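Local coordinates for protein TRNA threonylcarbamoyladenosine dehydratase (Escherichia coli, PDB 4D79) that catalyses the ATP-dependent dehydration of threonylcarbamoyladenosine at position 37 of tRNAs to its cyclic form, and can accept sulfur from the desulfurase CsdA in vitro, at residues A31-G42 with M118-I129; I54-D63 with E99-V109. All blocks are in the same frame, centred on the assembly; numbering follows the deposited sequence.

Contact 1 of 2, residues A31-G42 with M118-I129. With ATP (adenosine-5'-triphosphate), chain K.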
loop_
_atom_site.group_PDB
_atom_site.type_symbol
_atom_site.label_atom_id
_atom_site.label_comp_id
_atom_site.label_asym_id
_atom_site.label_seq_id
_atom_site.Cartn_x
_atom_site.Cartn_y
_atom_site.Cartn_z
ATOM N N ALA B 31 20.275 -8.203 5.008
ATOM C CA ALA B 31 20.221 -7.553 3.701
ATOM C C ALA B 31 20.418 -6.058 3.831
ATOM O O ALA B 31 20.121 -5.446 4.857
ATOM C CB ALA B 31 18.899 -7.834 2.995
ATOM N N HIS B 32 20.934 -5.469 2.771
ATOM C CA HIS B 32 21.073 -4.025 2.674
ATOM C C HIS B 32 20.424 -3.637 1.356
ATOM O O HIS B 32 20.947 -3.974 0.286
ATOM C CB HIS B 32 22.549 -3.586 2.736
ATOM C CG HIS B 32 22.713 -2.103 2.874
ATOM N ND1 HIS B 32 23.941 -1.485 3.027
ATOM C CD2 HIS B 32 21.787 -1.108 2.867
ATOM C CE1 HIS B 32 23.761 -0.176 3.124
ATOM N NE2 HIS B 32 22.458 0.078 3.039
ATOM N N ILE B 33 19.286 -2.941 1.426
ATOM C CA ILE B 33 18.531 -2.568 0.233
ATOM C C ILE B 33 18.511 -1.053 0.097
ATOM O O ILE B 33 18.390 -0.320 1.082
ATOM C CB ILE B 33 17.118 -3.182 0.261
ATOM C CG1 ILE B 33 17.275 -4.701 0.159
ATOM C CG2 ILE B 33 16.240 -2.615 -0.883
ATOM C CD1 ILE B 33 16.003 -5.482 0.154
ATOM N N CYS B 34 18.712 -0.599 -1.131
ATOM C CA CYS B 34 18.765 0.808 -1.475
ATOM C C CYS B 34 17.472 1.178 -2.176
ATOM O O CYS B 34 17.080 0.511 -3.140
ATOM C CB CYS B 34 19.978 1.070 -2.380
ATOM S SG CYS B 34 20.216 2.789 -2.807
ATOM N N VAL B 35 16.811 2.225 -1.694
ATOM C CA VAL B 35 15.642 2.804 -2.363
ATOM C C VAL B 35 16.067 4.147 -2.927
ATOM O O VAL B 35 16.541 5.025 -2.193
ATOM C CB VAL B 35 14.435 2.947 -1.427
ATOM C CG1 VAL B 35 13.250 3.437 -2.196
ATOM C CG2 VAL B 35 14.156 1.610 -0.773
ATOM N N VAL B 36 15.953 4.287 -4.236
ATOM C CA VAL B 36 16.345 5.518 -4.914
ATOM C C VAL B 36 15.063 6.235 -5.301
ATOM O O VAL B 36 14.291 5.753 -6.140
ATOM C CB VAL B 36 17.232 5.284 -6.146
ATOM C CG1 VAL B 36 17.745 6.618 -6.659
ATOM C CG2 VAL B 36 18.400 4.381 -5.852
ATOM N N GLY B 37 14.860 7.402 -4.716
ATOM C CA GLY B 37 13.620 8.132 -4.915
ATOM C C GLY B 37 12.602 7.802 -3.834
ATOM O O GLY B 37 12.032 6.715 -3.824
ATOM N N ILE B 38 12.362 8.741 -2.923
ATOM C CA ILE B 38 11.502 8.522 -1.764
ATOM C C ILE B 38 10.192 9.294 -1.979
ATOM O O ILE B 38 9.739 10.067 -1.120
ATOM C CB ILE B 38 12.252 8.930 -0.476
ATOM C CG1 ILE B 38 13.641 8.284 -0.433
ATOM C CG2 ILE B 38 11.482 8.532 0.774
ATOM C CD1 ILE B 38 13.615 6.782 -0.597
ATOM N N GLY B 39 9.527 9.025 -3.095
ATOM C CA GLY B 39 8.300 9.737 -3.418
ATOM C C GLY B 39 7.055 8.871 -3.374
ATOM O O GLY B 39 6.853 8.068 -2.447
ATOM N N GLY B 40 6.212 9.049 -4.394
ATOM C CA GLY B 40 4.915 8.399 -4.428
ATOM C C GLY B 40 5.021 6.890 -4.417
ATOM O O GLY B 40 4.152 6.204 -3.866
ATOM N N VAL B 41 6.098 6.360 -4.981
ATOM C CA VAL B 41 6.376 4.922 -4.958
ATOM C C VAL B 41 7.399 4.568 -3.887
ATOM O O VAL B 41 7.183 3.655 -3.080
ATOM C CB VAL B 41 6.834 4.445 -6.353
ATOM C CG1 VAL B 41 7.293 3.019 -6.307
ATOM C CG2 VAL B 41 5.726 4.579 -7.320
ATOM N N GLY B 42 8.521 5.287 -3.849
ATOM C CA GLY B 42 9.638 4.863 -3.017
ATOM C C GLY B 42 9.400 5.011 -1.519
ATOM O O GLY B 42 9.985 4.264 -0.728
ATOM N N MET B 118 26.533 3.175 -5.774
ATOM C CA MET B 118 26.222 1.755 -5.831
ATOM C C MET B 118 27.380 0.897 -5.321
ATOM O O MET B 118 27.239 -0.329 -5.251
ATOM C CB MET B 118 25.856 1.356 -7.262
ATOM C CG MET B 118 24.555 1.956 -7.743
ATOM S SD MET B 118 23.108 1.506 -6.749
ATOM C CE MET B 118 22.637 3.104 -6.119
ATOM N N SER B 119 28.471 1.521 -4.852
ATOM C CA SER B 119 29.693 0.810 -4.486
ATOM C C SER B 119 29.583 0.108 -3.142
ATOM O O SER B 119 30.462 -0.688 -2.809
ATOM C CB SER B 119 30.890 1.796 -4.423
ATOM O OG SER B 119 31.056 2.486 -5.641
ATOM N N VAL B 120 28.505 0.333 -2.391
ATOM C CA VAL B 120 28.357 -0.290 -1.087
ATOM C C VAL B 120 28.071 -1.779 -1.179
ATOM O O VAL B 120 28.356 -2.513 -0.228
ATOM C CB VAL B 120 27.216 0.415 -0.316
ATOM C CG1 VAL B 120 26.921 -0.271 1.022
ATOM C CG2 VAL B 120 27.532 1.888 -0.115
ATOM N N GLY B 121 27.556 -2.265 -2.308
ATOM C CA GLY B 121 27.236 -3.678 -2.387
ATOM C C GLY B 121 25.855 -3.991 -1.835
ATOM O O GLY B 121 25.710 -4.640 -0.799
ATOM N N TYR B 122 24.829 -3.514 -2.509
ATOM C CA TYR B 122 23.460 -3.727 -2.036
ATOM C C TYR B 122 22.975 -5.126 -2.364
ATOM O O TYR B 122 23.279 -5.662 -3.432
ATOM C CB TYR B 122 22.537 -2.702 -2.666
ATOM C CG TYR B 122 22.882 -1.303 -2.244
ATOM C CD1 TYR B 122 22.755 -0.906 -0.921
ATOM C CD2 TYR B 122 23.317 -0.375 -3.165
ATOM C CE1 TYR B 122 23.086 0.360 -0.525
ATOM C CE2 TYR B 122 23.639 0.910 -2.779
ATOM C CZ TYR B 122 23.526 1.271 -1.470
ATOM O OH TYR B 122 23.848 2.550 -1.097
ATOM N N SER B 123 22.173 -5.695 -1.456
ATOM C CA SER B 123 21.415 -6.903 -1.772
ATOM C C SER B 123 20.402 -6.672 -2.890
ATOM O O SER B 123 20.082 -7.599 -3.636
ATOM C CB SER B 123 20.657 -7.406 -0.544
ATOM O OG SER B 123 21.465 -7.401 0.610
ATOM N N TYR B 124 19.842 -5.472 -2.980
ATOM C CA TYR B 124 18.839 -5.146 -3.978
ATOM C C TYR B 124 18.764 -3.632 -4.089
ATOM O O TYR B 124 18.932 -2.920 -3.099
ATOM C CB TYR B 124 17.434 -5.699 -3.617
ATOM C CG TYR B 124 16.833 -6.531 -4.739
ATOM C CD1 TYR B 124 16.163 -5.929 -5.819
ATOM C CD2 TYR B 124 16.943 -7.897 -4.727
ATOM C CE1 TYR B 124 15.642 -6.705 -6.844
ATOM C CE2 TYR B 124 16.447 -8.667 -5.735
ATOM C CZ TYR B 124 15.774 -8.071 -6.782
ATOM O OH TYR B 124 15.324 -8.882 -7.782
ATOM N N VAL B 125 18.429 -3.154 -5.281
ATOM C CA VAL B 125 18.144 -1.741 -5.517
ATOM C C VAL B 125 16.698 -1.613 -5.995
ATOM O O VAL B 125 16.280 -2.306 -6.923
ATOM C CB VAL B 125 19.123 -1.124 -6.537
ATOM C CG1 VAL B 125 18.776 0.346 -6.803
ATOM C CG2 VAL B 125 20.580 -1.238 -6.010
ATOM N N ILE B 126 15.945 -0.729 -5.365
ATOM C CA ILE B 126 14.578 -0.411 -5.761
ATOM C C ILE B 126 14.599 0.985 -6.384
ATOM O O ILE B 126 14.915 1.994 -5.731
ATOM C CB ILE B 126 13.598 -0.504 -4.584
ATOM C CG1 ILE B 126 13.576 -1.939 -4.035
ATOM C CG2 ILE B 126 12.196 -0.058 -5.025
ATOM C CD1 ILE B 126 12.701 -2.132 -2.880
ATOM N N ASP B 127 14.344 1.029 -7.667
ATOM C CA ASP B 127 14.426 2.264 -8.422
ATOM C C ASP B 127 13.038 2.879 -8.491
ATOM O O ASP B 127 12.156 2.368 -9.192
ATOM C CB ASP B 127 14.981 2.027 -9.811
ATOM C CG ASP B 127 14.633 3.141 -10.746
ATOM O OD1 ASP B 127 14.630 4.286 -10.268
ATOM O OD2 ASP B 127 14.390 2.894 -11.941
ATOM N N ALA B 128 12.864 3.989 -7.782
ATOM C CA ALA B 128 11.595 4.710 -7.719
ATOM C C ALA B 128 11.789 6.152 -8.168
ATOM O O ALA B 128 11.155 7.081 -7.648
ATOM C CB ALA B 128 11.013 4.631 -6.312
ATOM N N ILE B 129 12.678 6.335 -9.131
ATOM C CA ILE B 129 12.971 7.636 -9.711
ATOM C C ILE B 129 11.883 7.963 -10.726
ATOM O O ILE B 129 11.497 7.120 -11.546
ATOM C CB ILE B 129 14.367 7.616 -10.377
ATOM C CG1 ILE B 129 15.491 7.419 -9.342
ATOM C CG2 ILE B 129 14.627 8.875 -11.158
ATOM C CD1 ILE B 129 16.833 7.034 -9.976
HETATM P PG ATP K . 6.704 16.741 -7.408
HETATM O O1G ATP K . 5.396 17.462 -7.633
HETATM O O2G ATP K . 7.499 17.241 -6.226
HETATM O O3G ATP K . 7.496 16.502 -8.672
HETATM P PB ATP K . 7.249 14.049 -6.688
HETATM O O1B ATP K . 8.289 14.005 -7.785
HETATM O O2B ATP K . 7.630 13.995 -5.219
HETATM O O3B ATP K . 6.234 15.274 -6.949
HETATM P PA ATP K . 6.673 11.350 -7.252
HETATM O O1A ATP K . 6.852 11.294 -8.765
HETATM O O2A ATP K . 5.628 10.478 -6.609
HETATM O O3A ATP K . 6.214 12.849 -6.923
HETATM O "O5'" ATP K . 8.094 11.155 -6.487
HETATM C "C5'" ATP K . 9.350 10.917 -7.152
HETATM C "C4'" ATP K . 10.596 10.958 -6.256
HETATM O "O4'" ATP K . 11.803 10.483 -6.932
HETATM C "C3'" ATP K . 10.916 12.369 -5.775
HETATM O "O3'" ATP K . 10.986 12.442 -4.342
HETATM C "C2'" ATP K . 12.271 12.670 -6.387
HETATM O "O2'" ATP K . 13.044 13.549 -5.583
HETATM C "C1'" ATP K . 12.929 11.308 -6.531
HETATM N N9 ATP K . 14.112 11.383 -7.445
HETATM C C8 ATP K . 14.057 11.940 -8.682
HETATM N N7 ATP K . 15.258 11.910 -9.316
HETATM C C5 ATP K . 16.116 11.330 -8.472
HETATM C C6 ATP K . 17.541 10.987 -8.556
HETATM N N6 ATP K . 18.220 11.304 -9.660
HETATM N N1 ATP K . 18.134 10.395 -7.518
HETATM C C2 ATP K . 17.444 10.106 -6.391
HETATM N N3 ATP K . 16.131 10.392 -6.244
HETATM C C4 ATP K . 15.395 10.989 -7.235
HETATM O O HOH W 1 9.374 7.564 -5.464
#

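Contact 2 of 2, residues I54-D63 with E99-V109. With ATP (adenosine-5'-triphosphate), chain K.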
loop_
_atom_site.group_PDB
_atom_site.type_symbol
_atom_site.label_atom_id
_atom_site.label_comp_id
_atom_site.label_asym_id
_atom_site.label_seq_id
_atom_site.Cartn_x
_atom_site.Cartn_y
_atom_site.Cartn_z
ATOM N N ILE B 54 13.956 -5.875 7.084
ATOM C CA ILE B 54 15.203 -5.588 6.363
ATOM C C ILE B 54 16.166 -4.846 7.285
ATOM O O ILE B 54 15.817 -3.840 7.903
ATOM C CB ILE B 54 14.906 -4.807 5.074
ATOM C CG1 ILE B 54 14.097 -5.683 4.108
ATOM C CG2 ILE B 54 16.160 -4.339 4.432
ATOM C CD1 ILE B 54 14.872 -6.852 3.503
ATOM N N GLY B 55 17.399 -5.350 7.385
ATOM C CA GLY B 55 18.291 -4.906 8.453
ATOM C C GLY B 55 19.057 -3.642 8.179
ATOM O O GLY B 55 19.486 -2.972 9.129
ATOM N N ALA B 56 19.205 -3.278 6.912
ATOM C CA ALA B 56 19.902 -2.060 6.531
ATOM C C ALA B 56 19.207 -1.504 5.305
ATOM O O ALA B 56 18.896 -2.238 4.359
ATOM C CB ALA B 56 21.388 -2.280 6.226
ATOM N N ILE B 57 18.940 -0.217 5.336
ATOM C CA ILE B 57 18.236 0.447 4.260
ATOM C C ILE B 57 18.985 1.729 3.952
ATOM O O ILE B 57 19.288 2.505 4.863
ATOM C CB ILE B 57 16.760 0.745 4.637
ATOM C CG1 ILE B 57 16.009 -0.569 4.880
ATOM C CG2 ILE B 57 16.071 1.555 3.551
ATOM C CD1 ILE B 57 14.632 -0.381 5.552
ATOM N N THR B 58 19.258 1.969 2.672
ATOM C CA THR B 58 19.749 3.257 2.210
ATOM C C THR B 58 18.654 3.979 1.420
ATOM O O THR B 58 17.947 3.375 0.602
ATOM C CB THR B 58 21.011 3.089 1.349
ATOM O OG1 THR B 58 22.066 2.529 2.155
ATOM C CG2 THR B 58 21.460 4.443 0.736
ATOM N N LEU B 59 18.495 5.276 1.700
ATOM C CA LEU B 59 17.503 6.121 1.053
ATOM C C LEU B 59 18.236 7.217 0.300
ATOM O O LEU B 59 18.995 7.980 0.906
ATOM C CB LEU B 59 16.555 6.753 2.076
ATOM C CG LEU B 59 15.868 5.810 3.045
ATOM C CD1 LEU B 59 14.962 6.558 4.033
ATOM C CD2 LEU B 59 15.092 4.756 2.291
ATOM N N ILE B 60 17.986 7.324 -1.000
ATOM C CA ILE B 60 18.649 8.338 -1.830
ATOM C C ILE B 60 17.595 9.267 -2.420
ATOM O O ILE B 60 16.800 8.857 -3.270
ATOM C CB ILE B 60 19.514 7.724 -2.938
ATOM C CG1 ILE B 60 20.425 6.660 -2.349
ATOM C CG2 ILE B 60 20.326 8.853 -3.633
ATOM C CD1 ILE B 60 21.513 6.147 -3.296
ATOM N N ASP B 61 17.642 10.533 -2.011
ATOM C CA ASP B 61 16.763 11.591 -2.504
ATOM C C ASP B 61 17.309 12.906 -1.957
ATOM O O ASP B 61 17.794 12.941 -0.833
ATOM C CB ASP B 61 15.316 11.377 -2.033
ATOM C CG ASP B 61 14.275 12.013 -2.943
ATOM O OD1 ASP B 61 14.503 13.118 -3.481
ATOM O OD2 ASP B 61 13.208 11.390 -3.117
ATOM N N MET B 62 17.190 14.000 -2.723
ATOM C CA MET B 62 17.504 15.297 -2.116
ATOM C C MET B 62 16.309 16.233 -2.106
ATOM O O MET B 62 16.464 17.423 -1.783
ATOM C CB MET B 62 18.732 15.960 -2.772
ATOM C CG MET B 62 18.612 16.440 -4.174
ATOM S SD MET B 62 20.184 17.105 -4.794
ATOM C CE MET B 62 20.766 18.061 -3.399
ATOM N N ASP B 63 15.106 15.735 -2.384
ATOM C CA ASP B 63 13.957 16.631 -2.421
ATOM C C ASP B 63 13.363 16.799 -1.025
ATOM O O ASP B 63 13.629 16.017 -0.103
ATOM C CB ASP B 63 12.895 16.115 -3.395
ATOM C CG ASP B 63 11.905 17.194 -3.815
ATOM O OD1 ASP B 63 12.179 18.397 -3.589
ATOM O OD2 ASP B 63 10.846 16.836 -4.372
ATOM N N GLU B 99 16.623 -0.970 15.499
ATOM C CA GLU B 99 17.829 -1.725 15.213
ATOM C C GLU B 99 18.152 -1.783 13.721
ATOM O O GLU B 99 19.188 -2.351 13.337
ATOM C CB GLU B 99 17.693 -3.146 15.779
ATOM C CG GLU B 99 17.630 -3.128 17.302
ATOM C CD GLU B 99 17.572 -4.512 17.914
ATOM O OE1 GLU B 99 16.523 -5.156 17.781
ATOM O OE2 GLU B 99 18.564 -4.949 18.535
ATOM N N CYS B 100 17.325 -1.172 12.884
ATOM C CA CYS B 100 17.625 -1.092 11.454
ATOM C C CYS B 100 18.736 -0.066 11.220
ATOM O O CYS B 100 18.726 1.023 11.793
ATOM C CB CYS B 100 16.374 -0.708 10.672
ATOM S SG CYS B 100 16.628 -0.581 8.855
ATOM N N ARG B 101 19.707 -0.408 10.387
ATOM C CA ARG B 101 20.783 0.532 10.047
ATOM C C ARG B 101 20.363 1.339 8.822
ATOM O O ARG B 101 20.320 0.816 7.709
ATOM C CB ARG B 101 22.104 -0.204 9.817
ATOM C CG ARG B 101 23.246 0.661 9.318
ATOM C CD ARG B 101 24.599 -0.085 9.426
ATOM N NE ARG B 101 24.657 -1.253 8.546
ATOM C CZ ARG B 101 24.929 -1.211 7.244
ATOM N NH1 ARG B 101 25.165 -0.054 6.639
ATOM N NH2 ARG B 101 24.958 -2.334 6.539
ATOM N N VAL B 102 20.045 2.607 9.024
ATOM C CA VAL B 102 19.497 3.457 7.981
ATOM C C VAL B 102 20.544 4.465 7.534
ATOM O O VAL B 102 21.099 5.196 8.355
ATOM C CB VAL B 102 18.243 4.198 8.452
ATOM C CG1 VAL B 102 17.644 4.934 7.279
ATOM C CG2 VAL B 102 17.257 3.230 9.043
ATOM N N THR B 103 20.758 4.547 6.235
ATOM C CA THR B 103 21.706 5.506 5.663
ATOM C C THR B 103 20.927 6.445 4.760
ATOM O O THR B 103 20.089 6.000 3.967
ATOM C CB THR B 103 22.803 4.792 4.878
ATOM O OG1 THR B 103 23.460 3.854 5.737
ATOM C CG2 THR B 103 23.830 5.816 4.265
ATOM N N VAL B 104 21.181 7.744 4.905
ATOM C CA VAL B 104 20.592 8.770 4.052
ATOM C C VAL B 104 21.682 9.281 3.137
ATOM O O VAL B 104 22.749 9.674 3.611
ATOM C CB VAL B 104 19.997 9.922 4.885
ATOM C CG1 VAL B 104 19.637 11.111 4.022
ATOM C CG2 VAL B 104 18.791 9.413 5.668
ATOM N N VAL B 105 21.409 9.254 1.836
ATOM C CA VAL B 105 22.189 9.935 0.808
ATOM C C VAL B 105 21.364 11.121 0.323
ATOM O O VAL B 105 20.368 10.958 -0.404
ATOM C CB VAL B 105 22.528 8.992 -0.345
ATOM C CG1 VAL B 105 23.335 9.732 -1.453
ATOM C CG2 VAL B 105 23.313 7.824 0.176
ATOM N N ASP B 106 21.769 12.320 0.728
ATOM C CA ASP B 106 21.031 13.537 0.405
ATOM C C ASP B 106 21.542 14.063 -0.938
ATOM O O ASP B 106 22.295 15.032 -1.016
ATOM C CB ASP B 106 21.204 14.561 1.519
ATOM C CG ASP B 106 20.415 15.825 1.279
ATOM O OD1 ASP B 106 19.497 15.801 0.438
ATOM O OD2 ASP B 106 20.732 16.853 1.915
ATOM N N ASP B 107 21.113 13.407 -2.015
ATOM C CA ASP B 107 21.648 13.657 -3.350
ATOM C C ASP B 107 20.724 12.997 -4.362
ATOM O O ASP B 107 19.845 12.209 -4.003
ATOM C CB ASP B 107 23.078 13.108 -3.475
ATOM C CG ASP B 107 23.897 13.777 -4.586
ATOM O OD1 ASP B 107 23.396 14.668 -5.303
ATOM O OD2 ASP B 107 25.072 13.398 -4.739
ATOM N N PHE B 108 20.940 13.336 -5.629
ATOM C CA PHE B 108 20.334 12.676 -6.773
ATOM C C PHE B 108 21.384 11.830 -7.496
ATOM O O PHE B 108 22.552 12.199 -7.567
ATOM C CB PHE B 108 19.768 13.693 -7.780
ATOM C CG PHE B 108 18.601 14.501 -7.279
ATOM C CD1 PHE B 108 17.495 13.894 -6.684
ATOM C CD2 PHE B 108 18.598 15.881 -7.439
ATOM C CE1 PHE B 108 16.417 14.664 -6.246
ATOM C CE2 PHE B 108 17.528 16.650 -7.009
ATOM C CZ PHE B 108 16.440 16.042 -6.411
ATOM N N VAL B 109 20.947 10.704 -8.055
ATOM C CA VAL B 109 21.838 9.859 -8.830
ATOM C C VAL B 109 22.113 10.509 -10.181
ATOM O O VAL B 109 21.220 11.101 -10.798
ATOM C CB VAL B 109 21.237 8.454 -8.987
ATOM C CG1 VAL B 109 21.957 7.651 -10.061
ATOM C CG2 VAL B 109 21.294 7.721 -7.652
HETATM P PG ATP K . 6.704 16.741 -7.408
HETATM O O1G ATP K . 5.396 17.462 -7.633
HETATM O O2G ATP K . 7.499 17.241 -6.226
HETATM O O3G ATP K . 7.496 16.502 -8.672
HETATM P PB ATP K . 7.249 14.049 -6.688
HETATM O O1B ATP K . 8.289 14.005 -7.785
HETATM O O2B ATP K . 7.630 13.995 -5.219
HETATM O O3B ATP K . 6.234 15.274 -6.949
HETATM P PA ATP K . 6.673 11.350 -7.252
HETATM O O1A ATP K . 6.852 11.294 -8.765
HETATM O O2A ATP K . 5.628 10.478 -6.609
HETATM O O3A ATP K . 6.214 12.849 -6.923
HETATM O "O5'" ATP K . 8.094 11.155 -6.487
HETATM C "C5'" ATP K . 9.350 10.917 -7.152
HETATM C "C4'" ATP K . 10.596 10.958 -6.256
HETATM O "O4'" ATP K . 11.803 10.483 -6.932
HETATM C "C3'" ATP K . 10.916 12.369 -5.775
HETATM O "O3'" ATP K . 10.986 12.442 -4.342
HETATM C "C2'" ATP K . 12.271 12.670 -6.387
HETATM O "O2'" ATP K . 13.044 13.549 -5.583
HETATM C "C1'" ATP K . 12.929 11.308 -6.531
HETATM N N9 ATP K . 14.112 11.383 -7.445
HETATM C C8 ATP K . 14.057 11.940 -8.682
HETATM N N7 ATP K . 15.258 11.910 -9.316
HETATM C C5 ATP K . 16.116 11.330 -8.472
HETATM C C6 ATP K . 17.541 10.987 -8.556
HETATM N N6 ATP K . 18.220 11.304 -9.660
HETATM N N1 ATP K . 18.134 10.395 -7.518
HETATM C C2 ATP K . 17.444 10.106 -6.391
HETATM N N3 ATP K . 16.131 10.392 -6.244
HETATM C C4 ATP K . 15.395 10.989 -7.235
HETATM O O HOH W 2 20.700 -3.681 11.634
#

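Contact 1 of 2, residues A31-G42 with M118-I129
Two neighbouring parallel strands in the middle of the sheet, 32-36 and 124-127, are zipped together here, and the loops that follow them run out to the ATP. C34 and V36 each turn both backbone groups to the partner strand: I126 N reaches C34 O almost dead straight (2.8 Å, 177° at the hydrogen), and V36 N returns to I126 O at 2.9 Å. A serine suits the end of the ladder, because the hydroxyl of S123 extends it by taking the N-H of H32 on OG (2.9 Å). The Y122 ring packs against the C34 side of strand 32-36. Its edge, led by CE1, points into the face of the H32 imidazole, a T-shaped pair with planes at 84°, while C34 CB sits over the centre of one tyrosine face, 3.4 Å from the centroid. With SG anti to the backbone N (chi1 -177°), the cysteine also lays its sulfur over that face, and M118 CE closes in on the same sulfur. Strand 32-36 then runs into G37, G39 and G42, consistent with the GxGxxG turn of a Rossmann-type nucleotide fold. A side chain on G37 would strike A128 O, one on G39 the ATP, and one on G42 the carbonyl of G37. G40 N gives its hydrogen to O2A of the ATP at 2.7 Å, and a water ties G39 N and G42 N to A128 O. At the end of the strand, V36 CG1 and I129 CD1 press together at 3.5 Å, V36 CG1 meeting adenine C2 and I129 CG2 lying near N7.

Contact 2 of 2, residues I54-D63 with E99-V109
Strands 56-60 and 101-105 pair in parallel, and six backbone hydrogen bonds, from R101 N to G55 O at one end to D61 N to V105 O at the other, keep the ladder regular. Packing is close where I60 meets V105: the two lie side by side, pointing the same way, with I60 CG1 3.7 Å from V105 CB, and beta-branched residues suit such an extended backbone. T58 CG2 joins them against V105 CG2, its hydroxyl being taken up by H32. The solvent side is looser. R101 lays one guanidinium face over the small A56 CB, and a water bridges G55 O and E99 O. At the ATP end, D61 CG stands anti to its own N (chi1 -154°), carrying the carboxylate to the ribose: OD1 accepts from O2' at 2.6 Å and OD2 from O3' at 2.7 Å. OD1 also takes D63 N in an Asx turn. V109 makes its polar contacts with the adenine through the backbone, its N donating to N1 (2.9 Å) and its O accepting from N6. F108 lies between the base and the exposed M62, whose SD stands oblique to the ring in a Met-aromatic contact. Without the F108 ring, as with an alanine here, that sulfur is likely to lose its aromatic neighbour and the adenine the carbons beside C5 and C6. Helix 85-96 packs on V102 and V104, helix 42-51 on I57 and L59, and strand 32-36 continues the sheet beyond 56-60.

How the contacts relate
Both contacts belong to the parallel part of one mixed sheet, in which strands 32-36 and 56-60 are neighbours, and contact 2 is nested within the chain loop that contact 1 closes. Contact 1 is core, nearly all buried, whereas contact 2 includes the outermost strand 101-105 and is partly open to solvent, with exposed charged side chains such as R101 and D106. They meet directly: I38 N probably donates to D61 OD2, and Y122 OH packs on T58 CG2. Each holds part of the ATP. Contact 1 brings glycine backbone to the alpha phosphate and apolar branches to the base; contact 2 supplies a carboxylate for the ribose and backbone groups for the adenine edge.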